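Local coordinates for protein esterase (Uncultured bacterium, PDB 5EGN) that probably hydrolyses carboxylic esters and degrades N-acyl homoserine lactones, the signals of bacterial quorum sensing, as an alpha/beta-hydrolase-fold enzyme, at residues P27-W35 and M165-F175; I34-F42 and Q245-L256. The protein carries 2 engineered substitutions. All coordinates share one frame; numbering follows the deposited sequence.

In the fold
Both contacts are buried and share the chain around I34 and W35, which leaves strand 21-25 as a loop and runs into the short helix 36-39. Contact 1 (27-35 with 165-175) joins the loop half of this piece to the end of helix 159-168 and the turn after it; contact 2 (34-42 with 245-256) sets the helical half against helices 244-247 and 249-257. One edge-to-face phenylalanine pair, CH-pi contacts and an asparagine pair carry contact 1, while contact 2 buries more surface and wraps apolar packing round a glutamine-asparagine network. Their centres lie about 18 Å apart, M165 meets L246 where they touch, and both reach the second subunit.

Contact 1 of 2, residues P27-W35 and M165-F175; sequences PFSTNGGIW and MKAHFSVPSNF
A type II beta turn from P27 to T30 carries the loop past the end of helix 159-168, with the CA atoms of S29 and F169 5.5 Å apart. F175 and F28 form a T-shaped pair, the edge of F175 pointing at the face of F28 with the planes at 79°. One face of F175 is covered by S29, whose CA makes a CH-pi contact 3.8 Å from the ring centroid. T30 repeats this over H168: its CA lies above one face of the imidazole, and its CG2 reaches SD of M165 at 3.6 Å. N31 ND2 gives a hydrogen bond of 2.6 Å to N174 OD1, approaching from above the carbonyl plane, and lies at the edge of H168. OD1 of N31 accepts from G33 N in an Asx turn; both ends of the amide are bonded, which should hold its rotation. With CG anti to the backbone N (chi1 174°), N174 turns its ND2 to H168 O at 3.0 Å, with a weak bond to S29 O. NE2 of H168 bonds Y36 OH of the second subunit. Alpha/beta hydrolases commonly build part of the oxyanion hole from the loop after strand 21-25, and here P27 touches S93 of the probable nucleophile elbow. Helix 159-168, backed by helix 138-146, lies in the helical insertion between strands 110-116 and 206-211, the usual cap site; the contact thus ties loop to probable cap.

Contact 2 of 2, residues I34-F42 and Q245-L256; sequences IWYFQTFPF and QLERPSEFNELL
Q38 is the knob between the two pieces, its side chain seated among Q245, P249, F252 and N253. Bent at chi2 (75°), the chain brings NE2 to two acceptors: Q245 O at 3.1 Å, met in the carbonyl plane on a lone pair, and N253 OD1 at 3.2 Å. The amides of Q38 and N253 stand almost perpendicular, planes 87° apart, and N253 ND2 sends a nearly straight bond of 3.2 Å to F37 O. With an alanine here instead of Q38, Q245 O and N253 OD1 would probably lose this donor and a gap would open beside F252. Q245 also bends at chi2, which lays NE2 over one face of the W35 ring, 3.5 Å from CH2; the same NE2 bonds N92. F37 takes L246 CD2 at its ring edge, and its CB packs on P249 CB. At the far end F42 meets L256, whose CD2 covers one face of the phenyl ring in a CH-pi contact. W35, F252 and L256 touch V90 of strand 87-92, F252 and L256 also touch L114 of strand 110-116, and F42 packs on V48 of strand 47-51, in the helical layer that flanks the central sheet of the alpha/beta hydrolase fold.

Contact 1 of 2, residues P27-W35 and M165-F175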
loop_
_atom_site.group_PDB
_atom_site.type_symbol
_atom_site.label_atom_id
_atom_site.label_comp_id
_atom_site.label_asym_id
_atom_site.label_seq_id
_atom_site.Cartn_x
_atom_site.Cartn_y
_atom_site.Cartn_z
ATOM N N PRO A 27 4.778 11.539 1.236
ATOM C CA PRO A 27 4.442 12.856 1.791
ATOM C C PRO A 27 4.251 12.839 3.306
ATOM O O PRO A 27 4.237 11.775 3.924
ATOM C CB PRO A 27 3.126 13.207 1.088
ATOM C CG PRO A 27 2.530 11.897 0.749
ATOM C CD PRO A 27 3.695 11.021 0.381
ATOM N N PHE A 28 4.099 14.025 3.884
ATOM C CA PHE A 28 3.974 14.195 5.327
ATOM C C PHE A 28 2.708 13.529 5.869
ATOM O O PHE A 28 1.669 13.529 5.208
ATOM C CB PHE A 28 3.991 15.689 5.669
ATOM C CG PHE A 28 4.276 15.984 7.114
ATOM C CD1 PHE A 28 5.369 15.421 7.752
ATOM C CD2 PHE A 28 3.465 16.852 7.825
ATOM C CE1 PHE A 28 5.632 15.704 9.082
ATOM C CE2 PHE A 28 3.723 17.140 9.151
ATOM C CZ PHE A 28 4.809 16.564 9.780
ATOM N N SER A 29 2.831 12.944 7.063
ATOM C CA SER A 29 1.740 12.283 7.795
ATOM C C SER A 29 1.315 10.940 7.197
ATOM O O SER A 29 0.476 10.245 7.771
ATOM C CB SER A 29 0.513 13.196 7.895
ATOM O OG SER A 29 -0.284 13.096 6.729
ATOM N N THR A 30 1.889 10.571 6.057
ATOM C CA THR A 30 1.569 9.292 5.432
ATOM C C THR A 30 2.684 8.283 5.668
ATOM O O THR A 30 3.454 8.408 6.621
ATOM C CB THR A 30 1.341 9.437 3.917
ATOM O OG1 THR A 30 2.589 9.710 3.267
ATOM C CG2 THR A 30 0.366 10.567 3.628
ATOM N N ASN A 31 2.759 7.279 4.800
ATOM C CA ASN A 31 3.864 6.328 4.811
ATOM C C ASN A 31 4.099 5.727 3.430
ATOM O O ASN A 31 3.510 6.170 2.445
ATOM C CB ASN A 31 3.621 5.213 5.831
ATOM C CG ASN A 31 2.324 4.468 5.588
ATOM O OD1 ASN A 31 2.219 3.656 4.669
ATOM N ND2 ASN A 31 1.331 4.728 6.429
ATOM N N GLY A 32 4.956 4.712 3.372
ATOM C CA GLY A 32 5.373 4.118 2.114
ATOM C C GLY A 32 4.268 3.461 1.307
ATOM O O GLY A 32 4.370 3.339 0.081
ATOM N N GLY A 33 3.205 3.049 1.993
ATOM C CA GLY A 33 2.077 2.401 1.350
ATOM C C GLY A 33 1.553 3.190 0.164
ATOM O O GLY A 33 1.170 2.615 -0.850
ATOM N N ILE A 34 1.567 4.515 0.286
ATOM C CA ILE A 34 1.098 5.420 -0.768
ATOM C C ILE A 34 1.706 5.135 -2.151
ATOM O O ILE A 34 1.155 5.557 -3.168
ATOM C CB ILE A 34 1.386 6.902 -0.394
ATOM C CG1 ILE A 34 0.475 7.858 -1.173
ATOM C CG2 ILE A 34 2.854 7.246 -0.615
ATOM C CD1 ILE A 34 0.603 9.305 -0.750
ATOM N N TRP A 35 2.823 4.412 -2.190
ATOM C CA TRP A 35 3.486 4.119 -3.458
ATOM C C TRP A 35 3.095 2.761 -4.043
ATOM O O TRP A 35 3.801 2.240 -4.914
ATOM C CB TRP A 35 5.004 4.179 -3.278
ATOM C CG TRP A 35 5.502 5.515 -2.832
ATOM C CD1 TRP A 35 6.065 5.818 -1.629
ATOM C CD2 TRP A 35 5.477 6.735 -3.585
ATOM N NE1 TRP A 35 6.401 7.150 -1.587
ATOM C CE2 TRP A 35 6.049 7.736 -2.775
ATOM C CE3 TRP A 35 5.030 7.079 -4.865
ATOM C CZ2 TRP A 35 6.186 9.056 -3.201
ATOM C CZ3 TRP A 35 5.167 8.392 -5.288
ATOM C CH2 TRP A 35 5.741 9.364 -4.457
ATOM N N MET A 165 -6.248 9.656 3.446
ATOM C CA MET A 165 -5.327 10.707 3.855
ATOM C C MET A 165 -5.794 11.356 5.153
ATOM O O MET A 165 -4.979 11.736 5.994
ATOM C CB MET A 165 -5.173 11.756 2.755
ATOM C CG MET A 165 -3.726 12.088 2.453
ATOM S SD MET A 165 -2.792 10.639 1.924
ATOM C CE MET A 165 -3.547 10.317 0.331
ATOM N N LYS A 166 -7.107 11.477 5.315
ATOM C CA LYS A 166 -7.667 11.963 6.571
ATOM C C LYS A 166 -7.458 10.932 7.670
ATOM O O LYS A 166 -7.363 11.273 8.850
ATOM C CB LYS A 166 -9.154 12.289 6.422
ATOM C CG LYS A 166 -9.428 13.708 5.953
ATOM C CD LYS A 166 -10.909 14.047 6.039
ATOM C CE LYS A 166 -11.177 15.471 5.573
ATOM N NZ LYS A 166 -12.620 15.831 5.671
ATOM N N ALA A 167 -7.383 9.667 7.272
ATOM C CA ALA A 167 -7.139 8.584 8.214
ATOM C C ALA A 167 -5.686 8.556 8.678
ATOM O O ALA A 167 -5.401 8.213 9.825
ATOM C CB ALA A 167 -7.514 7.257 7.590
ATOM N N HIS A 168 -4.773 8.922 7.781
ATOM C CA HIS A 168 -3.339 8.863 8.066
ATOM C C HIS A 168 -2.914 9.646 9.312
ATOM O O HIS A 168 -2.130 9.146 10.119
ATOM C CB HIS A 168 -2.541 9.364 6.861
ATOM C CG HIS A 168 -2.105 8.276 5.928
ATOM N ND1 HIS A 168 -1.272 7.251 6.319
ATOM C CD2 HIS A 168 -2.376 8.060 4.619
ATOM C CE1 HIS A 168 -1.054 6.447 5.294
ATOM N NE2 HIS A 168 -1.713 6.916 4.250
ATOM N N PHE A 169 -3.422 10.865 9.475
ATOM C CA PHE A 169 -2.995 11.695 10.599
ATOM C C PHE A 169 -3.885 11.520 11.825
ATOM O O PHE A 169 -3.607 12.084 12.883
ATOM C CB PHE A 169 -2.946 13.175 10.196
ATOM C CG PHE A 169 -4.289 13.774 9.872
ATOM C CD1 PHE A 169 -5.089 14.301 10.873
ATOM C CD2 PHE A 169 -4.732 13.845 8.563
ATOM C CE1 PHE A 169 -6.314 14.859 10.580
ATOM C CE2 PHE A 169 -5.956 14.409 8.266
ATOM C CZ PHE A 169 -6.748 14.915 9.275
ATOM N N SER A 170 -4.952 10.743 11.682
ATOM C CA SER A 170 -5.858 10.488 12.796
ATOM C C SER A 170 -5.482 9.198 13.514
ATOM O O SER A 170 -6.033 8.881 14.568
ATOM C CB SER A 170 -7.306 10.419 12.306
ATOM O OG SER A 170 -7.714 11.657 11.751
ATOM N N VAL A 171 -4.542 8.458 12.938
ATOM C CA VAL A 171 -4.060 7.226 13.549
ATOM C C VAL A 171 -2.695 7.450 14.195
ATOM O O VAL A 171 -1.690 7.590 13.498
ATOM C CB VAL A 171 -3.967 6.082 12.521
ATOM C CG1 VAL A 171 -3.392 4.831 13.166
ATOM C CG2 VAL A 171 -5.337 5.795 11.926
ATOM N N PRO A 172 -2.661 7.491 15.537
ATOM C CA PRO A 172 -1.432 7.731 16.303
ATOM C C PRO A 172 -0.370 6.674 16.034
ATOM O O PRO A 172 0.823 6.941 16.180
ATOM C CB PRO A 172 -1.905 7.663 17.761
ATOM C CG PRO A 172 -3.365 7.940 17.703
ATOM C CD PRO A 172 -3.832 7.336 16.417
ATOM N N SER A 173 -0.810 5.483 15.645
ATOM C CA SER A 173 0.096 4.385 15.346
ATOM C C SER A 173 0.919 4.686 14.098
ATOM O O SER A 173 2.051 4.227 13.964
ATOM C CB SER A 173 -0.686 3.085 15.159
ATOM O OG SER A 173 -1.797 3.032 16.036
ATOM N N ASN A 174 0.338 5.460 13.188
ATOM C CA ASN A 174 1.012 5.835 11.952
ATOM C C ASN A 174 1.670 7.204 12.063
ATOM O O ASN A 174 2.806 7.398 11.633
ATOM C CB ASN A 174 0.021 5.821 10.785
ATOM C CG ASN A 174 0.626 6.340 9.497
ATOM O OD1 ASN A 174 1.376 5.637 8.823
ATOM N ND2 ASN A 174 0.293 7.577 9.142
ATOM N N PHE A 175 0.945 8.148 12.650
ATOM C CA PHE A 175 1.414 9.520 12.759
ATOM C C PHE A 175 0.944 10.130 14.072
ATOM O O PHE A 175 -0.150 10.689 14.144
ATOM C CB PHE A 175 0.914 10.344 11.571
ATOM C CG PHE A 175 1.423 11.755 11.546
ATOM C CD1 PHE A 175 2.750 12.022 11.256
ATOM C CD2 PHE A 175 0.569 12.819 11.785
ATOM C CE1 PHE A 175 3.222 13.320 11.223
ATOM C CE2 PHE A 175 1.034 14.121 11.751
ATOM C CZ PHE A 175 2.362 14.372 11.470
#

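Contact 2 of 2, residues I34-F42 and Q245-L256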
loop_
_atom_site.group_PDB
_atom_site.type_symbol
_atom_site.label_atom_id
_atom_site.label_comp_id
_atom_site.label_asym_id
_atom_site.label_seq_id
_atom_site.Cartn_x
_atom_site.Cartn_y
_atom_site.Cartn_z
ATOM N N ILE A 34 1.567 4.515 0.286
ATOM C CA ILE A 34 1.098 5.420 -0.768
ATOM C C ILE A 34 1.706 5.135 -2.151
ATOM O O ILE A 34 1.155 5.557 -3.168
ATOM C CB ILE A 34 1.386 6.902 -0.394
ATOM C CG1 ILE A 34 0.475 7.858 -1.173
ATOM C CG2 ILE A 34 2.854 7.246 -0.615
ATOM C CD1 ILE A 34 0.603 9.305 -0.750
ATOM N N TRP A 35 2.823 4.412 -2.190
ATOM C CA TRP A 35 3.486 4.119 -3.458
ATOM C C TRP A 35 3.095 2.761 -4.043
ATOM O O TRP A 35 3.801 2.240 -4.914
ATOM C CB TRP A 35 5.004 4.179 -3.278
ATOM C CG TRP A 35 5.502 5.515 -2.832
ATOM C CD1 TRP A 35 6.065 5.818 -1.629
ATOM C CD2 TRP A 35 5.477 6.735 -3.585
ATOM N NE1 TRP A 35 6.401 7.150 -1.587
ATOM C CE2 TRP A 35 6.049 7.736 -2.775
ATOM C CE3 TRP A 35 5.030 7.079 -4.865
ATOM C CZ2 TRP A 35 6.186 9.056 -3.201
ATOM C CZ3 TRP A 35 5.167 8.392 -5.288
ATOM C CH2 TRP A 35 5.741 9.364 -4.457
ATOM N N TYR A 36 1.973 2.208 -3.578
ATOM C CA TYR A 36 1.556 0.852 -3.943
ATOM C C TYR A 36 1.483 0.644 -5.452
ATOM O O TYR A 36 1.910 -0.388 -5.963
ATOM C CB TYR A 36 0.197 0.506 -3.307
ATOM C CG TYR A 36 -0.294 -0.883 -3.671
ATOM C CD1 TYR A 36 0.332 -2.013 -3.162
ATOM C CD2 TYR A 36 -1.360 -1.063 -4.545
ATOM C CE1 TYR A 36 -0.092 -3.283 -3.504
ATOM C CE2 TYR A 36 -1.793 -2.335 -4.892
ATOM C CZ TYR A 36 -1.154 -3.437 -4.368
ATOM O OH TYR A 36 -1.574 -4.700 -4.706
ATOM N N PHE A 37 0.957 1.630 -6.166
ATOM C CA PHE A 37 0.787 1.479 -7.605
ATOM C C PHE A 37 2.065 1.767 -8.389
ATOM O O PHE A 37 2.132 1.492 -9.586
ATOM C CB PHE A 37 -0.334 2.383 -8.113
ATOM C CG PHE A 37 -1.691 2.025 -7.584
ATOM C CD1 PHE A 37 -2.343 0.882 -8.015
ATOM C CD2 PHE A 37 -2.318 2.839 -6.658
ATOM C CE1 PHE A 37 -3.597 0.556 -7.526
ATOM C CE2 PHE A 37 -3.569 2.521 -6.167
ATOM C CZ PHE A 37 -4.210 1.378 -6.601
ATOM N N GLN A 38 3.074 2.316 -7.720
ATOM C CA GLN A 38 4.351 2.596 -8.368
ATOM C C GLN A 38 5.379 1.518 -8.050
ATOM O O GLN A 38 6.133 1.084 -8.920
ATOM C CB GLN A 38 4.892 3.962 -7.939
ATOM C CG GLN A 38 4.180 5.150 -8.563
ATOM C CD GLN A 38 2.815 5.404 -7.958
ATOM O OE1 GLN A 38 2.655 5.412 -6.739
ATOM N NE2 GLN A 38 1.820 5.613 -8.813
ATOM N N THR A 39 5.382 1.091 -6.791
ATOM C CA THR A 39 6.412 0.215 -6.240
ATOM C C THR A 39 6.701 -1.031 -7.074
ATOM O O THR A 39 7.854 -1.318 -7.391
ATOM C CB THR A 39 6.031 -0.237 -4.818
ATOM O OG1 THR A 39 5.916 0.909 -3.968
ATOM C CG2 THR A 39 7.083 -1.178 -4.253
ATOM N N PHE A 40 5.655 -1.762 -7.436
ATOM C CA PHE A 40 5.828 -3.071 -8.058
ATOM C C PHE A 40 5.949 -3.055 -9.590
ATOM O O PHE A 40 6.713 -3.848 -10.141
ATOM C CB PHE A 40 4.687 -3.992 -7.618
ATOM C CG PHE A 40 4.605 -4.164 -6.128
ATOM C CD1 PHE A 40 5.421 -5.075 -5.478
ATOM C CD2 PHE A 40 3.733 -3.396 -5.374
ATOM C CE1 PHE A 40 5.359 -5.228 -4.106
ATOM C CE2 PHE A 40 3.667 -3.545 -4.001
ATOM C CZ PHE A 40 4.482 -4.461 -3.366
ATOM N N PRO A 41 5.196 -2.182 -10.288
ATOM C CA PRO A 41 5.487 -2.081 -11.723
ATOM C C PRO A 41 6.920 -1.628 -12.004
ATOM O O PRO A 41 7.546 -2.128 -12.938
ATOM C CB PRO A 41 4.479 -1.038 -12.208
ATOM C CG PRO A 41 3.329 -1.198 -11.287
ATOM C CD PRO A 41 3.935 -1.496 -9.944
ATOM N N PHE A 42 7.433 -0.705 -11.199
ATOM C CA PHE A 42 8.804 -0.236 -11.365
ATOM C C PHE A 42 9.811 -1.226 -10.791
ATOM O O PHE A 42 11.006 -1.129 -11.058
ATOM C CB PHE A 42 8.985 1.139 -10.721
ATOM C CG PHE A 42 8.419 2.264 -11.538
ATOM C CD1 PHE A 42 9.143 2.803 -12.588
ATOM C CD2 PHE A 42 7.162 2.775 -11.265
ATOM C CE1 PHE A 42 8.625 3.835 -13.346
ATOM C CE2 PHE A 42 6.639 3.805 -12.020
ATOM C CZ PHE A 42 7.370 4.334 -13.063
ATOM N N GLN A 245 0.240 10.411 -7.840
ATOM C CA GLN A 245 0.528 8.980 -7.883
ATOM C C GLN A 245 -0.681 8.145 -7.467
ATOM O O GLN A 245 -0.731 6.944 -7.724
ATOM C CB GLN A 245 1.730 8.641 -6.994
ATOM C CG GLN A 245 1.432 8.579 -5.505
ATOM C CD GLN A 245 1.561 9.925 -4.821
ATOM O OE1 GLN A 245 0.940 10.903 -5.230
ATOM N NE2 GLN A 245 2.378 9.980 -3.776
ATOM N N LEU A 246 -1.657 8.787 -6.831
ATOM C CA LEU A 246 -2.882 8.101 -6.427
ATOM C C LEU A 246 -4.086 8.536 -7.259
ATOM O O LEU A 246 -4.974 7.732 -7.546
ATOM C CB LEU A 246 -3.170 8.341 -4.944
ATOM C CG LEU A 246 -2.420 7.462 -3.944
ATOM C CD1 LEU A 246 -2.902 7.744 -2.531
ATOM C CD2 LEU A 246 -2.595 5.993 -4.292
ATOM N N GLU A 247 -4.117 9.809 -7.639
ATOM C CA GLU A 247 -5.244 10.359 -8.388
ATOM C C GLU A 247 -5.277 9.830 -9.821
ATOM O O GLU A 247 -6.334 9.446 -10.324
ATOM C CB GLU A 247 -5.192 11.888 -8.378
ATOM C CG GLU A 247 -5.398 12.490 -6.989
ATOM C CD GLU A 247 -5.423 14.005 -7.002
ATOM O OE1 GLU A 247 -4.570 14.619 -6.326
ATOM O OE2 GLU A 247 -6.303 14.582 -7.676
ATOM N N ARG A 248 -4.123 9.822 -10.479
ATOM C CA ARG A 248 -4.000 9.233 -11.811
ATOM C C ARG A 248 -2.718 8.407 -11.900
ATOM O O ARG A 248 -1.771 8.803 -12.577
ATOM C CB ARG A 248 -4.008 10.316 -12.896
ATOM C CG ARG A 248 -5.201 11.260 -12.833
ATOM C CD ARG A 248 -5.281 12.152 -14.063
ATOM N NE ARG A 248 -5.626 11.394 -15.261
ATOM C CZ ARG A 248 -6.868 11.072 -15.608
ATOM N NH1 ARG A 248 -7.889 11.440 -14.846
ATOM N NH2 ARG A 248 -7.091 10.380 -16.717
ATOM N N PRO A 249 -2.693 7.250 -11.217
ATOM C CA PRO A 249 -1.490 6.429 -11.015
ATOM C C PRO A 249 -0.752 6.028 -12.294
ATOM O O PRO A 249 0.468 6.173 -12.349
ATOM C CB PRO A 249 -2.037 5.187 -10.305
ATOM C CG PRO A 249 -3.274 5.657 -9.627
ATOM C CD PRO A 249 -3.874 6.646 -10.576
ATOM N N SER A 250 -1.473 5.528 -13.293
ATOM C CA SER A 250 -0.845 5.063 -14.529
ATOM C C SER A 250 -0.141 6.189 -15.286
ATOM O O SER A 250 0.939 5.992 -15.847
ATOM C CB SER A 250 -1.880 4.395 -15.435
ATOM O OG SER A 250 -2.236 3.114 -14.946
ATOM N N GLU A 251 -0.751 7.370 -15.298
ATOM C CA GLU A 251 -0.156 8.522 -15.967
ATOM C C GLU A 251 1.111 8.987 -15.255
ATOM O O GLU A 251 2.105 9.334 -15.903
ATOM C CB GLU A 251 -1.167 9.664 -16.065
ATOM C CG GLU A 251 -2.325 9.363 -17.001
ATOM C CD GLU A 251 -3.260 10.539 -17.167
ATOM O OE1 GLU A 251 -2.783 11.691 -17.097
ATOM O OE2 GLU A 251 -4.472 10.312 -17.364
ATOM N N PHE A 252 1.077 8.990 -13.925
ATOM C CA PHE A 252 2.277 9.270 -13.144
ATOM C C PHE A 252 3.355 8.244 -13.473
ATOM O O PHE A 252 4.534 8.581 -13.571
ATOM C CB PHE A 252 1.978 9.257 -11.642
ATOM C CG PHE A 252 3.178 9.563 -10.785
ATOM C CD1 PHE A 252 3.498 10.872 -10.465
ATOM C CD2 PHE A 252 3.989 8.545 -10.308
ATOM C CE1 PHE A 252 4.600 11.160 -9.685
ATOM C CE2 PHE A 252 5.094 8.828 -9.529
ATOM C CZ PHE A 252 5.398 10.137 -9.217
ATOM N N ASN A 253 2.937 6.992 -13.638
ATOM C CA ASN A 253 3.854 5.911 -13.989
ATOM C C ASN A 253 4.508 6.126 -15.348
ATOM O O ASN A 253 5.678 5.799 -15.537
ATOM C CB ASN A 253 3.124 4.567 -13.975
ATOM C CG ASN A 253 2.906 4.031 -12.573
ATOM O OD1 ASN A 253 3.037 4.758 -11.591
ATOM N ND2 ASN A 253 2.578 2.749 -12.476
ATOM N N GLU A 254 3.748 6.673 -16.291
ATOM C CA GLU A 254 4.284 6.994 -17.611
ATOM C C GLU A 254 5.258 8.162 -17.538
ATOM O O GLU A 254 6.296 8.165 -18.201
ATOM C CB GLU A 254 3.153 7.317 -18.585
ATOM C CG GLU A 254 2.214 6.156 -18.842
ATOM C CD GLU A 254 0.991 6.572 -19.629
ATOM O OE1 GLU A 254 1.129 7.421 -20.534
ATOM O OE2 GLU A 254 -0.109 6.058 -19.335
ATOM N N LEU A 255 4.911 9.156 -16.727
ATOM C CA LEU A 255 5.760 10.324 -16.539
ATOM C C LEU A 255 7.099 9.931 -15.919
ATOM O O LEU A 255 8.152 10.420 -16.330
ATOM C CB LEU A 255 5.052 11.359 -15.666
ATOM C CG LEU A 255 5.632 12.771 -15.634
ATOM C CD1 LEU A 255 5.688 13.359 -17.033
ATOM C CD2 LEU A 255 4.794 13.648 -14.724
ATOM N N LEU A 256 7.050 9.041 -14.932
ATOM C CA LEU A 256 8.256 8.563 -14.264
ATOM C C LEU A 256 9.033 7.621 -15.176
ATOM O O LEU A 256 10.260 7.542 -15.107
ATOM C CB LEU A 256 7.904 7.864 -12.946
ATOM C CG LEU A 256 9.049 7.286 -12.111
ATOM C CD1 LEU A 256 10.171 8.296 -11.928
ATOM C CD2 LEU A 256 8.534 6.816 -10.758
#